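Local coordinates for aldo-keto reductase family 1, member B4 (Aldose reductase) (Schistosoma japonicum, PDB 4HBK), which probably catalyses the NADPH-dependent reduction of aldehydes such as sugars to alcohols, as an aldose reductase of the aldo-keto reductase family, at residues A[120-125]-A[179-184]; A[141-146]-A[173-178]; A[273-278]-A[301-306]; A[267-272]-A[307-312]. All coordinates share one frame; numbering follows the deposited sequence.

Contact 1: A[120-125]-A[179-184]; sequences EHVRKA and EKLVDE
The guanidinium of R123 has the carboxylate oxygen OE2 of E184 at its edge, only 7° out of its plane, while CD2 of L181 and the backbone O of K180 approach it obliquely. This is a contact between two neighbouring outer helices of the aldo-keto reductase (beta/alpha)8 barrel, 119-133 and 171-183; their local axes come within 10.7 Å. E184 is exposed and R123 partly so, which puts the salt bridge at the solvent rim. R123 NH1 donates to E184 OE2 over 2.9 Å with an N-H...O angle of 159°, using the anti lone pair of that oxygen, and a weak second bond from NH2 reaches the same atom. Both nitrogens turn to the one oxygen OE2, and the guanidinium and carboxylate planes are tilted 42° apart, so this is not the coplanar two-oxygen arrangement. R123 gets there because its chain leaves with CG anti to the backbone N and then bends at chi2 and chi3, which carries the head across to E184, near the C-terminal end of helix 171-183. On the way its NE passes L181 CD2 at 3.5 Å, the two side chains running in opposite directions. K180 adds its backbone O and CB at the rim, and its amine makes a salt bridge with E177. Beneath the polar layer lies a buried apolar one, where L181 also packs on Y141 of the adjacent strand and its CD1 meets V122 CG1 at 4.1 Å.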
# COMPACT_ATOMS: atom_id res chain seq x y z
N GLU A 120 -0.47 16.04 -17.62
CA GLU A 120 -1.23 15.69 -18.81
C GLU A 120 -1.43 14.18 -18.99
O GLU A 120 -2.20 13.76 -19.85
CB GLU A 120 -0.58 16.31 -20.07
CG GLU A 120 0.77 15.73 -20.45
CD GLU A 120 1.95 16.53 -19.91
OE1 GLU A 120 1.83 17.15 -18.82
OE2 GLU A 120 3.00 16.52 -20.59
N HIS A 121 -0.75 13.37 -18.17
CA HIS A 121 -0.83 11.92 -18.29
C HIS A 121 -1.61 11.22 -17.17
O HIS A 121 -2.00 10.07 -17.30
CB HIS A 121 0.58 11.32 -18.36
CG HIS A 121 1.36 11.75 -19.57
ND1 HIS A 121 2.64 12.24 -19.49
CD2 HIS A 121 1.03 11.76 -20.88
CE1 HIS A 121 3.07 12.55 -20.70
NE2 HIS A 121 2.12 12.26 -21.56
N VAL A 122 -1.81 11.92 -16.05
CA VAL A 122 -2.46 11.32 -14.89
C VAL A 122 -3.83 10.71 -15.20
O VAL A 122 -4.11 9.57 -14.84
CB VAL A 122 -2.58 12.32 -13.74
CG1 VAL A 122 -3.34 11.70 -12.58
CG2 VAL A 122 -1.20 12.79 -13.29
N ARG A 123 -4.69 11.45 -15.90
CA ARG A 123 -6.05 11.00 -16.18
C ARG A 123 -6.09 9.69 -16.95
O ARG A 123 -6.81 8.75 -16.58
CB ARG A 123 -6.82 12.08 -16.96
CG ARG A 123 -8.15 11.60 -17.58
CD ARG A 123 -9.16 11.25 -16.53
NE ARG A 123 -9.31 12.34 -15.58
CZ ARG A 123 -10.39 13.11 -15.48
NH1 ARG A 123 -11.44 12.89 -16.27
NH2 ARG A 123 -10.43 14.09 -14.58
N LYS A 124 -5.31 9.62 -18.02
CA LYS A 124 -5.31 8.43 -18.86
C LYS A 124 -4.78 7.22 -18.10
O LYS A 124 -5.26 6.11 -18.30
CB LYS A 124 -4.52 8.66 -20.16
CG LYS A 124 -5.19 9.67 -21.09
CD LYS A 124 -4.51 9.74 -22.46
CE LYS A 124 -5.27 10.68 -23.41
NZ LYS A 124 -6.65 10.19 -23.74
N ALA A 125 -3.79 7.43 -17.24
CA ALA A 125 -3.23 6.31 -16.48
C ALA A 125 -4.29 5.75 -15.55
O ALA A 125 -4.43 4.54 -15.42
CB ALA A 125 -2.01 6.76 -15.70
N GLU A 179 -6.55 15.35 -7.66
CA GLU A 179 -7.71 15.96 -7.03
C GLU A 179 -8.88 15.96 -7.99
O GLU A 179 -10.03 15.76 -7.58
CB GLU A 179 -7.39 17.37 -6.58
CG GLU A 179 -6.42 17.40 -5.43
CD GLU A 179 -6.10 18.80 -4.99
OE1 GLU A 179 -6.05 19.71 -5.85
OE2 GLU A 179 -5.91 18.99 -3.76
N LYS A 180 -8.59 16.15 -9.27
CA LYS A 180 -9.63 16.17 -10.28
C LYS A 180 -10.30 14.81 -10.42
O LYS A 180 -11.48 14.72 -10.73
CB LYS A 180 -9.07 16.61 -11.63
CG LYS A 180 -8.68 18.07 -11.71
CD LYS A 180 -8.21 18.39 -13.12
CE LYS A 180 -7.68 19.81 -13.22
NZ LYS A 180 -6.91 20.01 -14.49
N LEU A 181 -9.54 13.75 -10.18
CA LEU A 181 -10.08 12.40 -10.23
C LEU A 181 -11.16 12.25 -9.17
O LEU A 181 -12.17 11.56 -9.37
CB LEU A 181 -8.98 11.36 -10.02
CG LEU A 181 -7.88 11.32 -11.09
CD1 LEU A 181 -6.75 10.39 -10.69
CD2 LEU A 181 -8.45 10.92 -12.46
N VAL A 182 -10.95 12.89 -8.02
CA VAL A 182 -11.95 12.86 -6.96
C VAL A 182 -13.18 13.69 -7.38
O VAL A 182 -14.31 13.24 -7.25
CB VAL A 182 -11.38 13.40 -5.63
CG1 VAL A 182 -12.49 13.54 -4.58
CG2 VAL A 182 -10.28 12.50 -5.12
N ASP A 183 -12.93 14.91 -7.88
CA ASP A 183 -14.01 15.77 -8.38
C ASP A 183 -14.93 15.01 -9.35
O ASP A 183 -16.15 15.16 -9.30
CB ASP A 183 -13.45 17.00 -9.10
CG ASP A 183 -12.69 17.95 -8.18
OD1 ASP A 183 -12.83 17.87 -6.94
OD2 ASP A 183 -11.94 18.80 -8.70
N GLU A 184 -14.34 14.21 -10.22
CA GLU A 184 -15.06 13.54 -11.30
C GLU A 184 -15.68 12.21 -10.89
O GLU A 184 -16.36 11.58 -11.69
CB GLU A 184 -14.10 13.27 -12.46
CG GLU A 184 -13.45 14.51 -13.03
CD GLU A 184 -14.09 14.95 -14.32
OE1 GLU A 184 -15.11 15.66 -14.27
OE2 GLU A 184 -13.57 14.57 -15.39

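Contact 2: A[141-146]-A[173-178]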
# COMPACT_ATOMS: atom_id res chain seq x y z
N TYR A 141 -6.41 5.84 -4.62
CA TYR A 141 -5.40 5.95 -5.67
C TYR A 141 -4.23 6.73 -5.11
O TYR A 141 -4.37 7.88 -4.71
CB TYR A 141 -6.00 6.70 -6.87
CG TYR A 141 -5.29 6.49 -8.21
CD1 TYR A 141 -4.85 5.23 -8.62
CD2 TYR A 141 -5.12 7.56 -9.09
CE1 TYR A 141 -4.22 5.04 -9.86
CE2 TYR A 141 -4.51 7.39 -10.33
CZ TYR A 141 -4.07 6.14 -10.72
OH TYR A 141 -3.46 6.02 -11.95
N LEU A 142 -3.06 6.08 -5.07
CA LEU A 142 -1.88 6.64 -4.43
C LEU A 142 -0.84 7.04 -5.45
O LEU A 142 -0.66 6.37 -6.47
CB LEU A 142 -1.22 5.58 -3.54
CG LEU A 142 -2.08 4.90 -2.48
CD1 LEU A 142 -1.21 3.97 -1.66
CD2 LEU A 142 -2.75 5.95 -1.60
N ILE A 143 -0.11 8.11 -5.18
CA ILE A 143 1.11 8.35 -5.92
C ILE A 143 2.16 7.34 -5.46
O ILE A 143 2.52 7.29 -4.28
CB ILE A 143 1.62 9.78 -5.74
CG1 ILE A 143 0.52 10.78 -6.13
CG2 ILE A 143 2.88 10.01 -6.56
CD1 ILE A 143 0.97 12.22 -6.12
N HIS A 144 2.65 6.51 -6.39
CA HIS A 144 3.45 5.34 -6.00
C HIS A 144 4.78 5.71 -5.34
O HIS A 144 5.20 5.06 -4.38
CB HIS A 144 3.69 4.43 -7.20
CG HIS A 144 3.87 2.99 -6.85
ND1 HIS A 144 3.28 1.97 -7.57
CD2 HIS A 144 4.59 2.39 -5.87
CE1 HIS A 144 3.63 0.81 -7.05
NE2 HIS A 144 4.43 1.03 -6.02
N TRP A 145 5.44 6.74 -5.87
CA TRP A 145 6.73 7.25 -5.40
C TRP A 145 6.73 8.76 -5.59
O TRP A 145 5.96 9.28 -6.40
CB TRP A 145 7.90 6.65 -6.21
CG TRP A 145 8.16 5.19 -5.92
CD1 TRP A 145 7.65 4.12 -6.59
CD2 TRP A 145 9.00 4.66 -4.89
NE1 TRP A 145 8.12 2.95 -6.03
CE2 TRP A 145 8.95 3.25 -4.99
CE3 TRP A 145 9.80 5.24 -3.90
CZ2 TRP A 145 9.65 2.41 -4.11
CZ3 TRP A 145 10.49 4.40 -3.03
CH2 TRP A 145 10.41 3.01 -3.14
N PRO A 146 7.59 9.48 -4.85
CA PRO A 146 7.87 10.92 -5.05
C PRO A 146 8.90 11.20 -6.16
O PRO A 146 9.31 12.36 -6.34
CB PRO A 146 8.45 11.37 -3.70
CG PRO A 146 8.69 10.11 -2.89
CD PRO A 146 8.33 8.91 -3.71
N ASP A 173 1.84 19.60 -8.46
CA ASP A 173 1.25 19.59 -9.79
C ASP A 173 0.59 18.25 -10.12
O ASP A 173 -0.50 18.20 -10.70
CB ASP A 173 2.30 19.93 -10.86
CG ASP A 173 2.85 21.34 -10.72
OD1 ASP A 173 2.36 22.12 -9.87
OD2 ASP A 173 3.78 21.67 -11.48
N THR A 174 1.26 17.15 -9.78
CA THR A 174 0.65 15.84 -9.96
C THR A 174 -0.59 15.76 -9.08
O THR A 174 -1.64 15.27 -9.50
CB THR A 174 1.60 14.70 -9.61
OG1 THR A 174 2.79 14.81 -10.41
CG2 THR A 174 0.94 13.35 -9.88
N TRP A 175 -0.48 16.28 -7.86
CA TRP A 175 -1.58 16.18 -6.92
C TRP A 175 -2.83 16.90 -7.43
O TRP A 175 -3.94 16.43 -7.21
CB TRP A 175 -1.19 16.72 -5.54
CG TRP A 175 -2.22 16.44 -4.50
CD1 TRP A 175 -3.13 17.32 -3.99
CD2 TRP A 175 -2.44 15.19 -3.82
NE1 TRP A 175 -3.91 16.70 -3.04
CE2 TRP A 175 -3.51 15.40 -2.92
CE3 TRP A 175 -1.85 13.93 -3.90
CZ2 TRP A 175 -3.98 14.38 -2.09
CZ3 TRP A 175 -2.32 12.93 -3.08
CH2 TRP A 175 -3.39 13.16 -2.19
N LYS A 176 -2.64 18.03 -8.10
CA LYS A 176 -3.79 18.75 -8.64
C LYS A 176 -4.60 17.84 -9.56
O LYS A 176 -5.83 17.85 -9.52
CB LYS A 176 -3.36 20.03 -9.38
CG LYS A 176 -3.19 21.21 -8.46
CD LYS A 176 -3.53 22.53 -9.16
CE LYS A 176 -2.33 23.09 -9.90
NZ LYS A 176 -1.15 23.19 -8.99
N GLU A 177 -3.92 17.06 -10.39
CA GLU A 177 -4.62 16.13 -11.27
C GLU A 177 -5.28 15.00 -10.49
O GLU A 177 -6.34 14.50 -10.88
CB GLU A 177 -3.68 15.55 -12.33
CG GLU A 177 -3.40 16.50 -13.47
CD GLU A 177 -4.67 16.97 -14.15
OE1 GLU A 177 -4.84 18.20 -14.26
OE2 GLU A 177 -5.51 16.12 -14.55
N MET A 178 -4.65 14.59 -9.39
CA MET A 178 -5.23 13.54 -8.55
C MET A 178 -6.54 14.07 -7.98
O MET A 178 -7.52 13.33 -7.84
CB MET A 178 -4.29 13.15 -7.41
CG MET A 178 -2.97 12.52 -7.85
SD MET A 178 -3.17 10.84 -8.44
CE MET A 178 -3.44 9.97 -6.90
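M178 meets both Y141 and I143, reaching from helix 171-183 toward strand 138-143, and this is the tight part of the contact. Its methyl CE lies 3.2 Å from the backbone O of Y141 and 3.7 Å from CD2 of the same residue. The sulfur SD stands 4.9 Å from the centroid of the Y141 ring, 57° off the ring normal, an oblique Met-aromatic contact. Bends at chi2 and chi3 fold the M178 chain round and bring CE back to the strand, where it also touches I143 CG1. A looser second patch lies one helical turn earlier. There I143 CD1 meets T174 CG2 at 3.9 Å and comes in the ring plane to the edge of W175, 4.0 Å from CE3. No hydrogen bond joins the two segments; two polar side-chain atoms of the helix bond to loops, T174 OG1 to the O of F117 and W175 NE1 to the O of I209. The solvent side is the outer face of the helix, where K176 is exposed and makes a long salt bridge with D173. With strand and helix directions 173° apart and their axes 10.2 Å from each other, the packing is that of a helix on the outside of a (beta/alpha)8 barrel, against a strand whose C-terminal end leads directly to H144, a predicted substrate-binding residue.

Contact 3: A[273-278]-A[301-306]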
# COMPACT_ATOMS: atom_id res chain seq x y z
N PRO A 273 3.67 -16.98 13.88
CA PRO A 273 4.55 -15.82 13.81
C PRO A 273 4.00 -14.71 12.90
O PRO A 273 3.99 -13.55 13.30
CB PRO A 273 5.83 -16.40 13.23
CG PRO A 273 5.84 -17.81 13.70
CD PRO A 273 4.41 -18.24 13.64
N ALA A 274 3.55 -15.05 11.69
CA ALA A 274 3.02 -14.05 10.78
C ALA A 274 1.84 -13.34 11.43
O ALA A 274 1.66 -12.14 11.27
CB ALA A 274 2.59 -14.69 9.47
N GLN A 275 1.05 -14.10 12.17
CA GLN A 275 -0.12 -13.54 12.83
C GLN A 275 0.25 -12.55 13.94
O GLN A 275 -0.42 -11.53 14.12
CB GLN A 275 -1.02 -14.68 13.34
CG GLN A 275 -1.85 -15.31 12.23
CD GLN A 275 -2.38 -16.70 12.57
OE1 GLN A 275 -2.16 -17.21 13.66
NE2 GLN A 275 -3.08 -17.32 11.62
N VAL A 276 1.33 -12.84 14.67
CA VAL A 276 1.84 -11.92 15.67
C VAL A 276 2.38 -10.65 15.01
O VAL A 276 2.12 -9.54 15.49
CB VAL A 276 2.94 -12.55 16.53
CG1 VAL A 276 3.64 -11.49 17.36
CG2 VAL A 276 2.36 -13.64 17.41
N LEU A 277 3.13 -10.81 13.92
CA LEU A 277 3.72 -9.67 13.21
C LEU A 277 2.65 -8.70 12.67
O LEU A 277 2.83 -7.47 12.72
CB LEU A 277 4.63 -10.15 12.07
CG LEU A 277 5.91 -10.88 12.51
CD1 LEU A 277 6.66 -11.52 11.35
CD2 LEU A 277 6.83 -9.91 13.26
N LEU A 278 1.56 -9.24 12.15
CA LEU A 278 0.46 -8.42 11.66
C LEU A 278 -0.33 -7.77 12.80
O LEU A 278 -0.71 -6.60 12.70
CB LEU A 278 -0.48 -9.26 10.79
CG LEU A 278 0.15 -9.75 9.48
CD1 LEU A 278 -0.77 -10.72 8.78
CD2 LEU A 278 0.43 -8.58 8.58
N ASN A 301 -2.90 -15.27 7.24
CA ASN A 301 -2.76 -13.83 7.45
C ASN A 301 -4.05 -13.17 7.93
O ASN A 301 -4.02 -12.11 8.56
CB ASN A 301 -2.27 -13.13 6.17
CG ASN A 301 -0.82 -13.46 5.83
OD1 ASN A 301 -0.09 -13.97 6.67
ND2 ASN A 301 -0.41 -13.16 4.60
N PHE A 302 -5.19 -13.79 7.63
CA PHE A 302 -6.47 -13.17 7.93
C PHE A 302 -6.95 -13.48 9.35
O PHE A 302 -7.83 -12.80 9.87
CB PHE A 302 -7.52 -13.63 6.90
CG PHE A 302 -8.81 -12.83 6.93
CD1 PHE A 302 -8.86 -11.54 6.42
CD2 PHE A 302 -9.98 -13.39 7.43
CE1 PHE A 302 -10.05 -10.80 6.44
CE2 PHE A 302 -11.17 -12.68 7.44
CZ PHE A 302 -11.21 -11.38 6.95
N GLN A 303 -6.37 -14.49 10.00
CA GLN A 303 -6.84 -14.88 11.33
C GLN A 303 -6.10 -14.10 12.41
O GLN A 303 -5.35 -14.67 13.20
CB GLN A 303 -6.67 -16.38 11.57
CG GLN A 303 -6.92 -17.27 10.35
CD GLN A 303 -8.32 -17.11 9.77
OE1 GLN A 303 -9.30 -16.91 10.49
NE2 GLN A 303 -8.42 -17.18 8.44
N VAL A 304 -6.30 -12.79 12.45
CA VAL A 304 -5.56 -11.93 13.36
C VAL A 304 -6.47 -11.05 14.22
O VAL A 304 -6.03 -10.03 14.74
CB VAL A 304 -4.61 -11.00 12.58
CG1 VAL A 304 -3.48 -11.79 11.95
CG2 VAL A 304 -5.38 -10.23 11.51
N PHE A 305 -7.73 -11.45 14.36
CA PHE A 305 -8.71 -10.60 15.05
C PHE A 305 -9.30 -11.24 16.29
O PHE A 305 -10.37 -10.81 16.75
CB PHE A 305 -9.84 -10.20 14.09
CG PHE A 305 -9.38 -9.39 12.92
CD1 PHE A 305 -8.97 -8.07 13.09
CD2 PHE A 305 -9.35 -9.94 11.65
CE1 PHE A 305 -8.55 -7.32 12.01
CE2 PHE A 305 -8.92 -9.20 10.57
CZ PHE A 305 -8.52 -7.89 10.75
N ASP A 306 -8.64 -12.25 16.85
CA ASP A 306 -9.18 -12.94 18.02
C ASP A 306 -8.19 -13.05 19.17
O ASP A 306 -8.27 -13.96 19.99
CB ASP A 306 -9.70 -14.32 17.63
CG ASP A 306 -8.61 -15.22 17.10
OD1 ASP A 306 -7.46 -14.74 16.93
OD2 ASP A 306 -8.90 -16.40 16.84
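Q275 reaches Q303 and V304 through a chain that starts with CG anti to its carbonyl carbon (chi1 -78°) and stays extended at chi2, while V304 turns CG1 back to it with chi1 at -69°. The setting is the C-terminal part of the (beta/alpha)8 barrel, where the first turns of helix 273-283 pack on the end of helix 295-302 and the loop that follows it. An inverse gamma turn centred on Q303 redirects the chain; N301, before the turn, and V304, its last residue, both touch the same helix.

The Q275 and Q303 side chains lie alongside each other and point the same way, but their amide planes are 75° apart and neither amide bonds to the other. NE2 of Q275 instead donates to the O of E300 and its OE1 accepts from the N of T272, so both ends of this buried amide are held and its rotation is fixed; NE2 of Q303 goes to the O of E299. What joins the two glutamines is van der Waals contact, with Q275 NE2 3.7 Å from Q303 CB and Q275 CD 3.7 Å from the Q303 backbone O.

The remaining contacts set aliphatic groups against backbone and side-chain oxygens as well as each other. V304 CG1 lies against the helix, 3.8 Å from the O of Q275 and 4.1 Å from CB of L278. N301 lies against A274 and L278, one turn apart: its OD1 is 3.9 Å from A274 CB, and its backbone O is 3.5 Å from L278 CD1.

Contact 4: A[267-272]-A[307-312]; sequences HRHKKT and FQLSNE
K271 makes a CH-pi contact with F307: its CG stands over the ring centre, 3.9 Å from the F307 centroid and 3° off the normal, and bends at chi2 and chi3 lay the rest of the chain across the face, so that CE comes 3.7 Å from F307 CE1. The ring itself is set by chi1 of 75°, which places CG between the backbone N and the carbonyl carbon and turns the phenyl toward the lysine. The aromatic pairing of H269 with F307 is oblique, with centroids 5.4 Å apart and planes at 56°; F307 CD2 nevertheless lies over one face of the imidazole, 3.8 Å from CG of H269.

A van der Waals contact adds L309, whose CD2 lies 3.8 Å from both NE2 and CD2 of H269, oblique to the ring. The backbone O of Q308 comes within 3.0 Å of H269 CE1.

Hydrogen bonds and salt bridges go outside the two segments. H269 NE2 is hydrogen-bonded to E313, while K271 NZ reaches the O of Q303 and D306, so the bent chain, having crossed the face, ends on two oxygens.

Backbone motifs shape both sides. Helix 260-269 closes in a Schellman motif with K270 at positive phi, T272 is N-cap of helix 273-283 and S310 is N-cap of helix 311-319. The arrangement is a surface contact of helix-end and helix-start loops on the outside of a (beta/alpha)8 barrel.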
# COMPACT_ATOMS: atom_id res chain seq x y z
N HIS A 267 3.84 -18.36 20.45
CA HIS A 267 3.57 -19.55 21.26
C HIS A 267 2.65 -19.21 22.42
O HIS A 267 1.72 -19.96 22.72
CB HIS A 267 4.86 -20.15 21.81
CG HIS A 267 4.64 -21.37 22.64
ND1 HIS A 267 4.10 -22.53 22.13
CD2 HIS A 267 4.86 -21.62 23.96
CE1 HIS A 267 4.00 -23.44 23.08
NE2 HIS A 267 4.46 -22.91 24.21
N ARG A 268 2.93 -18.09 23.07
CA ARG A 268 2.15 -17.69 24.24
C ARG A 268 0.68 -17.53 23.87
O ARG A 268 -0.21 -17.91 24.64
CB ARG A 268 2.70 -16.39 24.81
CG ARG A 268 1.98 -15.89 26.05
CD ARG A 268 2.71 -14.67 26.59
NE ARG A 268 4.15 -14.91 26.68
CZ ARG A 268 5.08 -14.00 26.43
NH1 ARG A 268 4.73 -12.77 26.07
NH2 ARG A 268 6.37 -14.32 26.55
N HIS A 269 0.43 -16.98 22.69
CA HIS A 269 -0.94 -16.72 22.25
C HIS A 269 -1.51 -17.87 21.42
O HIS A 269 -2.66 -17.81 21.00
CB HIS A 269 -1.01 -15.42 21.46
CG HIS A 269 -0.80 -14.19 22.30
ND1 HIS A 269 -1.81 -13.63 23.06
CD2 HIS A 269 0.29 -13.42 22.49
CE1 HIS A 269 -1.34 -12.56 23.68
NE2 HIS A 269 -0.07 -12.41 23.35
N LYS A 270 -0.70 -18.90 21.16
CA LYS A 270 -1.12 -20.00 20.30
C LYS A 270 -1.54 -19.50 18.93
O LYS A 270 -2.58 -19.89 18.40
CB LYS A 270 -2.25 -20.80 20.95
CG LYS A 270 -1.80 -21.56 22.18
CD LYS A 270 -2.92 -21.70 23.18
CE LYS A 270 -2.34 -21.97 24.57
NZ LYS A 270 -3.42 -22.16 25.58
N LYS A 271 -0.72 -18.61 18.37
CA LYS A 271 -0.93 -18.12 17.02
C LYS A 271 0.38 -18.32 16.29
O LYS A 271 1.38 -18.68 16.90
CB LYS A 271 -1.30 -16.63 17.02
CG LYS A 271 -2.49 -16.26 17.91
CD LYS A 271 -3.81 -16.69 17.30
CE LYS A 271 -4.04 -16.02 15.94
NZ LYS A 271 -5.42 -16.27 15.43
N THR A 272 0.37 -18.08 14.98
CA THR A 272 1.58 -18.19 14.17
C THR A 272 2.37 -16.88 14.18
O THR A 272 1.82 -15.81 14.44
CB THR A 272 1.26 -18.51 12.71
OG1 THR A 272 0.70 -17.35 12.08
CG2 THR A 272 0.28 -19.69 12.63
N PHE A 307 -7.25 -12.12 19.24
CA PHE A 307 -6.32 -12.06 20.35
C PHE A 307 -5.73 -10.67 20.43
O PHE A 307 -5.94 -9.85 19.53
CB PHE A 307 -5.20 -13.10 20.20
CG PHE A 307 -4.16 -12.75 19.16
CD1 PHE A 307 -4.48 -12.74 17.81
CD2 PHE A 307 -2.85 -12.48 19.53
CE1 PHE A 307 -3.52 -12.44 16.84
CE2 PHE A 307 -1.87 -12.19 18.57
CZ PHE A 307 -2.21 -12.17 17.23
N GLN A 308 -5.00 -10.41 21.50
CA GLN A 308 -4.43 -9.09 21.73
C GLN A 308 -3.03 -9.24 22.30
O GLN A 308 -2.80 -9.99 23.26
CB GLN A 308 -5.32 -8.29 22.70
CG GLN A 308 -4.88 -6.84 22.89
CD GLN A 308 -5.84 -5.83 22.29
OE1 GLN A 308 -5.49 -5.09 21.36
NE2 GLN A 308 -7.07 -5.80 22.81
N LEU A 309 -2.08 -8.54 21.69
CA LEU A 309 -0.74 -8.45 22.25
C LEU A 309 -0.79 -7.47 23.43
O LEU A 309 -1.45 -6.43 23.36
CB LEU A 309 0.25 -7.95 21.19
CG LEU A 309 0.47 -8.85 19.97
CD1 LEU A 309 1.55 -8.26 19.05
CD2 LEU A 309 0.86 -10.26 20.39
N SER A 310 -0.09 -7.82 24.50
CA SER A 310 -0.01 -6.96 25.67
C SER A 310 0.99 -5.83 25.43
O SER A 310 1.78 -5.89 24.50
CB SER A 310 0.45 -7.76 26.88
OG SER A 310 1.80 -8.13 26.72
N ASN A 311 0.95 -4.81 26.28
CA ASN A 311 1.88 -3.68 26.18
C ASN A 311 3.35 -4.13 26.23
O ASN A 311 4.20 -3.59 25.53
CB ASN A 311 1.60 -2.65 27.29
CG ASN A 311 0.26 -1.91 27.10
OD1 ASN A 311 -0.43 -1.61 28.08
ND2 ASN A 311 -0.10 -1.62 25.86
N GLU A 312 3.64 -5.12 27.07
CA GLU A 312 5.00 -5.62 27.21
C GLU A 312 5.44 -6.34 25.94
O GLU A 312 6.57 -6.18 25.48
CB GLU A 312 5.12 -6.56 28.41
CG GLU A 312 6.53 -7.07 28.68
CD GLU A 312 6.66 -7.81 30.01
OE1 GLU A 312 7.62 -8.59 30.19
OE2 GLU A 312 5.79 -7.59 30.90

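Following the chain from the N terminus, the first of these segments lies on helix 119-133, the next on strand 138-143, and the chain then returns along helix 171-183. Contact 1 closes the longer loop here, from 120-125 to 179-184, and contact 2 is nested inside it, from 141-146 to 173-178. The two share helix 171-183 and touch, tying helix, strand and helix into one wall of the barrel. This pair is followed in series, on the opposite side of the chain's centre, by a second pair, in which contact 4 closes the outer loop and contact 3 nests inside it. These two also touch, and together tie helices 260-269 and 273-283 to helices 295-302 and 311-319. Between contacts 2 and 3 the nearest atoms are about 16 Å apart.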